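Extracellular ligand-binding receptor (Desulfohalobium retbaense DSM 5692, PDB 5ERE) probably serves as an extracellular sensor that binds small solutes, joining a periplasmic leucine-binding-type domain, here holding 2-oxo-4-methylpentanoic acid, to a tandem PAS sensor that holds cytosine. Local coordinates at residues K1-V6 / E37-D42; F126-V131 / Q153-Q158. One frame throughout, in Å; residues are numbered along the deposited sequence.

Contact 1: K1-V6 / E37-D42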
ATOM      1  N   LYS A   1     -11.726 -29.236  27.822  1.00 69.43           N
ATOM      2  CA  LYS A   1     -10.667 -28.857  26.882  1.00 77.05           C
ATOM      3  C   LYS A   1     -11.298 -28.397  25.559  1.00 63.82           C
ATOM      4  O   LYS A   1     -11.951 -29.183  24.882  1.00 61.00           O
ATOM      5  CB  LYS A   1      -9.697 -30.032  26.663  1.00 78.82           C
ATOM      6  CG  LYS A   1      -8.652 -29.844  25.539  1.00 79.82           C
ATOM      7  CD  LYS A   1      -7.493 -28.926  25.929  1.00 75.42           C
ATOM      8  CE  LYS A   1      -6.237 -29.718  26.288  1.00 77.55           C
ATOM      9  NZ  LYS A   1      -5.294 -29.902  25.146  1.00 72.04           N
ATOM     10  N   PRO A   2     -11.123 -27.116  25.195  1.00 55.39           N
ATOM     11  CA  PRO A   2     -11.849 -26.639  24.008  1.00 57.42           C
ATOM     12  C   PRO A   2     -11.351 -27.248  22.688  1.00 56.11           C
ATOM     13  O   PRO A   2     -10.167 -27.538  22.531  1.00 50.94           O
ATOM     14  CB  PRO A   2     -11.599 -25.134  24.026  1.00 49.23           C
ATOM     15  CG  PRO A   2     -10.259 -24.991  24.670  1.00 60.99           C
ATOM     16  CD  PRO A   2     -10.160 -26.112  25.696  1.00 53.34           C
ATOM     17  N   VAL A   3     -12.274 -27.422  21.752  1.00 57.77           N
ATOM     18  CA  VAL A   3     -11.960 -27.967  20.440  1.00 53.15           C
ATOM     19  C   VAL A   3     -12.047 -26.899  19.366  1.00 46.36           C
ATOM     20  O   VAL A   3     -13.053 -26.200  19.249  1.00 48.01           O
ATOM     21  CB  VAL A   3     -12.900 -29.134  20.109  1.00 55.16           C
ATOM     22  CG1 VAL A   3     -12.730 -29.604  18.666  1.00 47.10           C
ATOM     23  CG2 VAL A   3     -12.641 -30.278  21.080  1.00 58.55           C
ATOM     24  N   VAL A   4     -10.984 -26.784  18.578  1.00 44.39           N
ATOM     25  CA  VAL A   4     -10.994 -25.879  17.441  1.00 38.75           C
ATOM     26  C   VAL A   4     -11.105 -26.703  16.145  1.00 44.56           C
ATOM     27  O   VAL A   4     -10.270 -27.567  15.865  1.00 34.49           O
ATOM     28  CB  VAL A   4      -9.747 -24.975  17.422  1.00 40.83           C
ATOM     29  CG1 VAL A   4      -9.721 -24.094  16.145  1.00 40.03           C
ATOM     30  CG2 VAL A   4      -9.713 -24.102  18.663  1.00 39.62           C
ATOM     31  N   GLY A   5     -12.165 -26.450  15.380  1.00 40.69           N
ATOM     32  CA  GLY A   5     -12.317 -27.051  14.063  1.00 40.08           C
ATOM     33  C   GLY A   5     -11.624 -26.254  12.948  1.00 38.03           C
ATOM     34  O   GLY A   5     -11.736 -25.035  12.882  1.00 37.81           O
ATOM     35  N   VAL A   6     -10.891 -26.951  12.088  1.00 34.54           N
ATOM     36  CA  VAL A   6     -10.032 -26.322  11.090  1.00 37.83           C
ATOM     37  C   VAL A   6     -10.315 -26.931   9.702  1.00 40.17           C
ATOM     38  O   VAL A   6      -9.982 -28.088   9.453  1.00 33.67           O
ATOM     39  CB  VAL A   6      -8.561 -26.509  11.398  1.00 38.09           C
ATOM     40  CG1 VAL A   6      -7.721 -25.825  10.319  1.00 35.36           C
ATOM     41  CG2 VAL A   6      -8.194 -25.998  12.859  1.00 35.70           C
ATOM     42  N   GLU A  37      -7.623 -28.599  21.602  1.00 47.64           N
ATOM     43  CA  GLU A  37      -7.524 -29.733  20.690  1.00 53.12           C
ATOM     44  C   GLU A  37      -7.966 -29.296  19.279  1.00 48.55           C
ATOM     45  O   GLU A  37      -8.896 -28.495  19.141  1.00 41.74           O
ATOM     46  CB  GLU A  37      -8.388 -30.900  21.170  1.00 56.94           C
ATOM     47  CG  GLU A  37      -8.174 -31.289  22.620  1.00 73.75           C
ATOM     48  CD  GLU A  37      -7.328 -32.530  22.766  1.00 90.51           C
ATOM     49  OE1 GLU A  37      -7.895 -33.588  23.124  1.00 90.73           O
ATOM     50  OE2 GLU A  37      -6.102 -32.446  22.523  1.00 98.86           O
ATOM     51  N   ILE A  38      -7.299 -29.834  18.263  1.00 44.88           N
ATOM     52  CA  ILE A  38      -7.620 -29.564  16.860  1.00 41.35           C
ATOM     53  C   ILE A  38      -8.333 -30.743  16.249  1.00 41.61           C
ATOM     54  O   ILE A  38      -7.939 -31.877  16.486  1.00 43.38           O
ATOM     55  CB  ILE A  38      -6.361 -29.286  16.021  1.00 49.35           C
ATOM     56  CG1 ILE A  38      -5.779 -27.916  16.357  1.00 63.08           C
ATOM     57  CG2 ILE A  38      -6.667 -29.314  14.537  1.00 49.41           C
ATOM     58  CD1 ILE A  38      -6.633 -26.776  15.951  1.00 66.05           C
ATOM     59  N   VAL A  39      -9.376 -30.490  15.462  1.00 43.55           N
ATOM     60  CA  VAL A  39      -9.849 -31.500  14.521  1.00 35.59           C
ATOM     61  C   VAL A  39      -9.900 -30.868  13.105  1.00 40.92           C
ATOM     62  O   VAL A  39     -10.288 -29.718  12.920  1.00 38.81           O
ATOM     63  CB  VAL A  39     -11.213 -32.100  14.943  1.00 44.19           C
ATOM     64  CG1 VAL A  39     -11.107 -32.708  16.355  1.00 49.56           C
ATOM     65  CG2 VAL A  39     -12.317 -31.079  14.923  1.00 47.79           C
ATOM     66  N   PHE A  40      -9.422 -31.628  12.134  1.00 34.66           N
ATOM     67  CA  PHE A  40      -9.287 -31.158  10.769  1.00 36.66           C
ATOM     68  C   PHE A  40     -10.475 -31.660   9.978  1.00 37.12           C
ATOM     69  O   PHE A  40     -10.930 -32.787  10.193  1.00 38.51           O
ATOM     70  CB  PHE A  40      -8.002 -31.654  10.139  1.00 34.47           C
ATOM     71  CG  PHE A  40      -6.772 -31.028  10.703  1.00 33.61           C
ATOM     72  CD1 PHE A  40      -6.406 -29.747  10.325  1.00 32.67           C
ATOM     73  CD2 PHE A  40      -5.984 -31.725  11.607  1.00 32.79           C
ATOM     74  CE1 PHE A  40      -5.281 -29.168  10.838  1.00 32.24           C
ATOM     75  CE2 PHE A  40      -4.829 -31.163  12.112  1.00 38.53           C
ATOM     76  CZ  PHE A  40      -4.476 -29.881  11.737  1.00 38.04           C
ATOM     77  N   LYS A  41     -10.997 -30.805   9.111  1.00 42.98           N
ATOM     78  CA  LYS A  41     -12.017 -31.220   8.154  1.00 34.53           C
ATOM     79  C   LYS A  41     -11.590 -30.799   6.739  1.00 41.37           C
ATOM     80  O   LYS A  41     -10.810 -29.846   6.546  1.00 37.31           O
ATOM     81  CB  LYS A  41     -13.386 -30.625   8.502  1.00 44.07           C
ATOM     82  CG  LYS A  41     -13.938 -31.019   9.894  1.00 45.59           C
ATOM     83  CD  LYS A  41     -14.286 -32.496   9.962  1.00 48.67           C
ATOM     84  CE  LYS A  41     -14.850 -32.858  11.332  1.00 50.98           C
ATOM     85  NZ  LYS A  41     -14.761 -34.319  11.587  1.00 55.32           N
ATOM     86  N   ASP A  42     -12.120 -31.520   5.757  1.00 37.64           N
ATOM     87  CA  ASP A  42     -11.734 -31.342   4.360  1.00 36.65           C
ATOM     88  C   ASP A  42     -12.787 -30.430   3.727  1.00 38.98           C
ATOM     89  O   ASP A  42     -13.950 -30.797   3.577  1.00 43.44           O
ATOM     90  CB  ASP A  42     -11.628 -32.706   3.672  1.00 35.76           C
ATOM     91  CG  ASP A  42     -11.064 -32.612   2.238  1.00 37.79           C
ATOM     92  OD1 ASP A  42     -10.846 -31.497   1.731  1.00 38.37           O
ATOM     93  OD2 ASP A  42     -10.790 -33.670   1.662  1.00 44.18           O
TER

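Contact 2: F126-V131 / Q153-Q158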
ATOM      1  N   PHE A 126       2.516  -0.464 -17.584  1.00 69.62           N
ATOM      2  CA  PHE A 126       2.142  -1.396 -18.640  1.00 78.36           C
ATOM      3  C   PHE A 126       0.832  -0.939 -19.259  1.00 82.57           C
ATOM      4  O   PHE A 126      -0.169  -0.799 -18.553  1.00 74.57           O
ATOM      5  CB  PHE A 126       1.997  -2.814 -18.098  1.00 69.01           C
ATOM      6  CG  PHE A 126       3.267  -3.386 -17.541  1.00 60.63           C
ATOM      7  CD1 PHE A 126       3.644  -3.147 -16.216  1.00 51.96           C
ATOM      8  CD2 PHE A 126       4.085  -4.170 -18.330  1.00 56.94           C
ATOM      9  CE1 PHE A 126       4.807  -3.681 -15.719  1.00 48.27           C
ATOM     10  CE2 PHE A 126       5.248  -4.704 -17.832  1.00 58.55           C
ATOM     11  CZ  PHE A 126       5.609  -4.464 -16.517  1.00 59.66           C
ATOM     12  N   GLU A 127       0.840  -0.701 -20.570  1.00 79.87           N
ATOM     13  CA  GLU A 127      -0.355  -0.195 -21.240  1.00 79.62           C
ATOM     14  C   GLU A 127      -1.296  -1.330 -21.634  1.00 67.80           C
ATOM     15  O   GLU A 127      -2.501  -1.105 -21.730  1.00 55.92           O
ATOM     16  CB  GLU A 127       0.013   0.646 -22.474  1.00 80.68           C
ATOM     17  CG  GLU A 127       0.732   1.956 -22.138  1.00 80.09           C
ATOM     18  CD  GLU A 127      -0.037   2.831 -21.157  1.00 74.96           C
ATOM     19  OE1 GLU A 127      -1.129   3.330 -21.513  1.00 65.96           O
ATOM     20  OE2 GLU A 127       0.444   3.013 -20.015  1.00 82.52           O
ATOM     21  N   ARG A 128      -0.759  -2.536 -21.830  1.00 65.09           N
ATOM     22  CA  ARG A 128      -1.594  -3.698 -22.173  1.00 77.35           C
ATOM     23  C   ARG A 128      -1.513  -4.793 -21.093  1.00 62.46           C
ATOM     24  O   ARG A 128      -0.491  -5.477 -20.973  1.00 60.42           O
ATOM     25  CB  ARG A 128      -1.192  -4.297 -23.535  1.00 83.32           C
ATOM     26  CG  ARG A 128      -1.109  -3.309 -24.696  1.00 98.19           C
ATOM     27  CD  ARG A 128      -1.663  -3.919 -25.985  1.00101.84           C
ATOM     28  NE  ARG A 128      -3.104  -3.721 -26.049  1.00103.46           N
ATOM     29  CZ  ARG A 128      -3.926  -4.373 -26.857  1.00107.79           C
ATOM     30  NH1 ARG A 128      -3.459  -5.290 -27.692  1.00131.84           N
ATOM     31  NH2 ARG A 128      -5.221  -4.106 -26.819  1.00100.01           N
ATOM     32  N   ILE A 129      -2.615  -4.998 -20.372  1.00 54.64           N
ATOM     33  CA  ILE A 129      -2.655  -5.933 -19.228  1.00 61.47           C
ATOM     34  C   ILE A 129      -3.653  -7.076 -19.385  1.00 53.45           C
ATOM     35  O   ILE A 129      -4.856  -6.840 -19.436  1.00 52.45           O
ATOM     36  CB  ILE A 129      -3.028  -5.194 -17.904  1.00 65.49           C
ATOM     37  CG1 ILE A 129      -1.934  -4.213 -17.488  1.00 60.21           C
ATOM     38  CG2 ILE A 129      -3.287  -6.205 -16.755  1.00 60.25           C
ATOM     39  CD1 ILE A 129      -2.391  -3.182 -16.411  1.00 58.50           C
ATOM     40  N   ALA A 130      -3.169  -8.316 -19.385  1.00 51.81           N
ATOM     41  CA  ALA A 130      -4.078  -9.467 -19.363  1.00 63.20           C
ATOM     42  C   ALA A 130      -4.123 -10.097 -17.962  1.00 61.45           C
ATOM     43  O   ALA A 130      -3.110 -10.132 -17.251  1.00 52.35           O
ATOM     44  CB  ALA A 130      -3.659 -10.504 -20.403  1.00 59.70           C
ATOM     45  N   VAL A 131      -5.312 -10.563 -17.576  1.00 58.10           N
ATOM     46  CA  VAL A 131      -5.504 -11.319 -16.348  1.00 60.42           C
ATOM     47  C   VAL A 131      -6.059 -12.708 -16.653  1.00 63.34           C
ATOM     48  O   VAL A 131      -7.057 -12.845 -17.349  1.00 60.09           O
ATOM     49  CB  VAL A 131      -6.473 -10.604 -15.377  1.00 53.11           C
ATOM     50  CG1 VAL A 131      -6.423 -11.240 -13.924  1.00 54.10           C
ATOM     51  CG2 VAL A 131      -6.161  -9.148 -15.324  1.00 51.08           C
ATOM     52  N   GLN A 153      -6.184  -0.113 -19.706  1.00 78.58           N
ATOM     53  CA  GLN A 153      -5.049  -1.003 -19.897  1.00 76.41           C
ATOM     54  C   GLN A 153      -5.424  -2.493 -19.881  1.00 68.04           C
ATOM     55  O   GLN A 153      -4.698  -3.322 -20.441  1.00 64.06           O
ATOM     56  CB  GLN A 153      -3.983  -0.728 -18.827  1.00 68.02           C
ATOM     57  CG  GLN A 153      -3.294   0.627 -18.924  1.00 67.16           C
ATOM     58  CD  GLN A 153      -4.174   1.797 -18.505  1.00 75.50           C
ATOM     59  OE1 GLN A 153      -5.226   1.630 -17.871  1.00 63.10           O
ATOM     60  NE2 GLN A 153      -3.742   3.004 -18.872  1.00 82.35           N
ATOM     61  N   VAL A 154      -6.542  -2.832 -19.247  1.00 60.84           N
ATOM     62  CA  VAL A 154      -6.939  -4.230 -19.116  1.00 69.58           C
ATOM     63  C   VAL A 154      -7.607  -4.693 -20.416  1.00 68.14           C
ATOM     64  O   VAL A 154      -8.723  -4.275 -20.731  1.00 64.68           O
ATOM     65  CB  VAL A 154      -7.883  -4.448 -17.901  1.00 64.99           C
ATOM     66  CG1 VAL A 154      -8.521  -5.828 -17.948  1.00 60.55           C
ATOM     67  CG2 VAL A 154      -7.115  -4.270 -16.557  1.00 61.63           C
ATOM     68  N   VAL A 155      -6.912  -5.561 -21.151  1.00 66.54           N
ATOM     69  CA  VAL A 155      -7.327  -5.957 -22.506  1.00 69.39           C
ATOM     70  C   VAL A 155      -7.944  -7.365 -22.565  1.00 74.25           C
ATOM     71  O   VAL A 155      -8.388  -7.817 -23.623  1.00 70.05           O
ATOM     72  CB  VAL A 155      -6.122  -5.883 -23.488  1.00 70.54           C
ATOM     73  CG1 VAL A 155      -5.497  -4.500 -23.449  1.00 72.66           C
ATOM     74  CG2 VAL A 155      -5.053  -6.957 -23.195  1.00 62.50           C
ATOM     75  N   ALA A 156      -7.987  -8.046 -21.424  1.00 67.13           N
ATOM     76  CA  ALA A 156      -8.476  -9.419 -21.353  1.00 63.49           C
ATOM     77  C   ALA A 156      -8.597  -9.873 -19.895  1.00 64.76           C
ATOM     78  O   ALA A 156      -7.707  -9.605 -19.097  1.00 55.30           O
ATOM     79  CB  ALA A 156      -7.551 -10.349 -22.112  1.00 56.51           C
ATOM     80  N   ALA A 157      -9.694 -10.558 -19.576  1.00 75.46           N
ATOM     81  CA  ALA A 157      -9.963 -11.043 -18.225  1.00 73.22           C
ATOM     82  C   ALA A 157     -10.531 -12.460 -18.302  1.00 71.08           C
ATOM     83  O   ALA A 157     -11.737 -12.642 -18.468  1.00 69.54           O
ATOM     84  CB  ALA A 157     -10.932 -10.116 -17.506  1.00 74.64           C
ATOM     85  N   GLN A 158      -9.644 -13.447 -18.191  1.00 59.85           N
ATOM     86  CA  GLN A 158      -9.989 -14.851 -18.381  1.00 60.25           C
ATOM     87  C   GLN A 158      -9.959 -15.606 -17.049  1.00 59.02           C
ATOM     88  O   GLN A 158      -9.122 -15.330 -16.198  1.00 51.04           O
ATOM     89  CB  GLN A 158      -9.020 -15.505 -19.369  1.00 68.56           C
ATOM     90  CG  GLN A 158      -9.106 -14.971 -20.806  1.00 68.66           C
ATOM     91  CD  GLN A 158     -10.459 -15.266 -21.453  1.00 72.58           C
ATOM     92  OE1 GLN A 158     -10.741 -16.407 -21.824  1.00 60.53           O
ATOM     93  NE2 GLN A 158     -11.310 -14.244 -21.560  1.00 76.67           N
TER

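Contact 1: K1-V6 / E37-D42
Val6 CG2 packs 3.5 Å from Ile38 CD1, the side chains crossing obliquely. Ile38 CD1 also reaches across to Val4 CB, at 3.9 Å, because CG1 stands anti to the carbonyl carbon (chi1 -72°) and the chain turns again at chi2. Val6 and Phe40 run side by side, pointing the same way, with Val6 CB 4.0 Å from Phe40 CD1, while Ile38 CG2 sits over one face of the Phe40 ring, near its rim. On the other side of the sheet, Val3 CG1 meets Val39 CG2 at 4.0 Å, and Gly5 adds only its backbone.

Holding these side chains in step are five backbone hydrogen bonds of a parallel pair. Glu37 N binds Pro2 O; Val4 is bonded through N to Glu37 O and through O to Val39 N; Val6 does the same with Val39 O and Lys41 N. Val3 and Gly5 instead turn their backbone polar groups to Asn63 and strand 64-70. At the start of the chain, Lys1 crosses Glu37 at about a right angle, and Lys1 NZ makes a long salt bridge of 3.7 Å to Glu37 OE2, its hydrogen bond going to Ser34 O.

Helix 15-32 packs on Ile38 and Phe40 and links the strands into a beta-alpha-beta unit of the periplasmic binding protein fold, with 37-42 outermost in its sheet; helix 47-60 packs on Val39 and Lys41. Backbone bonding and aliphatic packing thus fix the strand pairing, and the charged pair is likely to add little more than a loose electrostatic tie.

Contact 2: F126-V131 / Q153-Q158
Val155 lies against one face of the Arg128 guanidinium, its CG1 3.4 Å from Arg128 NH2 and 3.6 Å from Arg128 NE, with the two side chains crossing at about a right angle. Bends at chi2 and chi3 (86°) bring the arginine's flat end across the valine. With an alanine in place of Arg128, Val155 CG1 is likely to lose the guanidinium it packs against, leaving a gap beside that methyl. The aliphatic part of Gln153 packs on the first segment: CB touches Ile129 CD1 at 3.8 Å and lies 3.3 Å from Glu127 O, which CG also approaches, with Phe126 O a little farther off. Beyond that, the Gln153 amide runs alongside the Glu127 carboxylate with the planes almost perpendicular, NE2 and OE1 being too far apart for a hydrogen bond.

The backbones pair in parallel. Ile129 N binds Gln153 O at 2.7 Å and Ile129 O takes Val155 N; further on, Val131 N binds Ala156 O and Val131 O takes Gln158 N at 2.8 Å. Ile129 faces Val154 but Val131 faces Ala157, so strand 154-158 fits one extra residue between the bridges. This beta bulge falls at Val155, whose psi of -2° breaks the extended run, and it leaves the buried Ala156 N 3.9 Å from Ile129 O and without a hydrogen-bond partner.

Strand 181-185 flanks 129-131 on its other edge, and helix 137-149 lies on Val131 and Ala157. With that helix as the connection, the strands form a beta-alpha-beta crossover, the repeating topology of the lobes in periplasmic binding proteins.

How the contacts relate
Contact 1 and contact 2 each join the two strands of a beta-alpha-beta unit inside the periplasmic binding protein region, but in different sheets; their centres are about 42 Å apart and they share no elements. Both are partly buried: exposed residues (Lys1 and Glu37; Glu127) lie where the pairing starts, and buried ones (Val4 and Val6; Ile129, Ala130 and Val131) on the first strand, flanked by a third. Regular register and branched aliphatic side chains distinguish 1-6 with 37-42, where a long, weak ion pair lies at the chain's start. The pairing of 126-131 with 153-158 is interrupted by a bulge, uses smaller alanines, and sets a guanidinium over a valine. Neither forms part of the annotated sites.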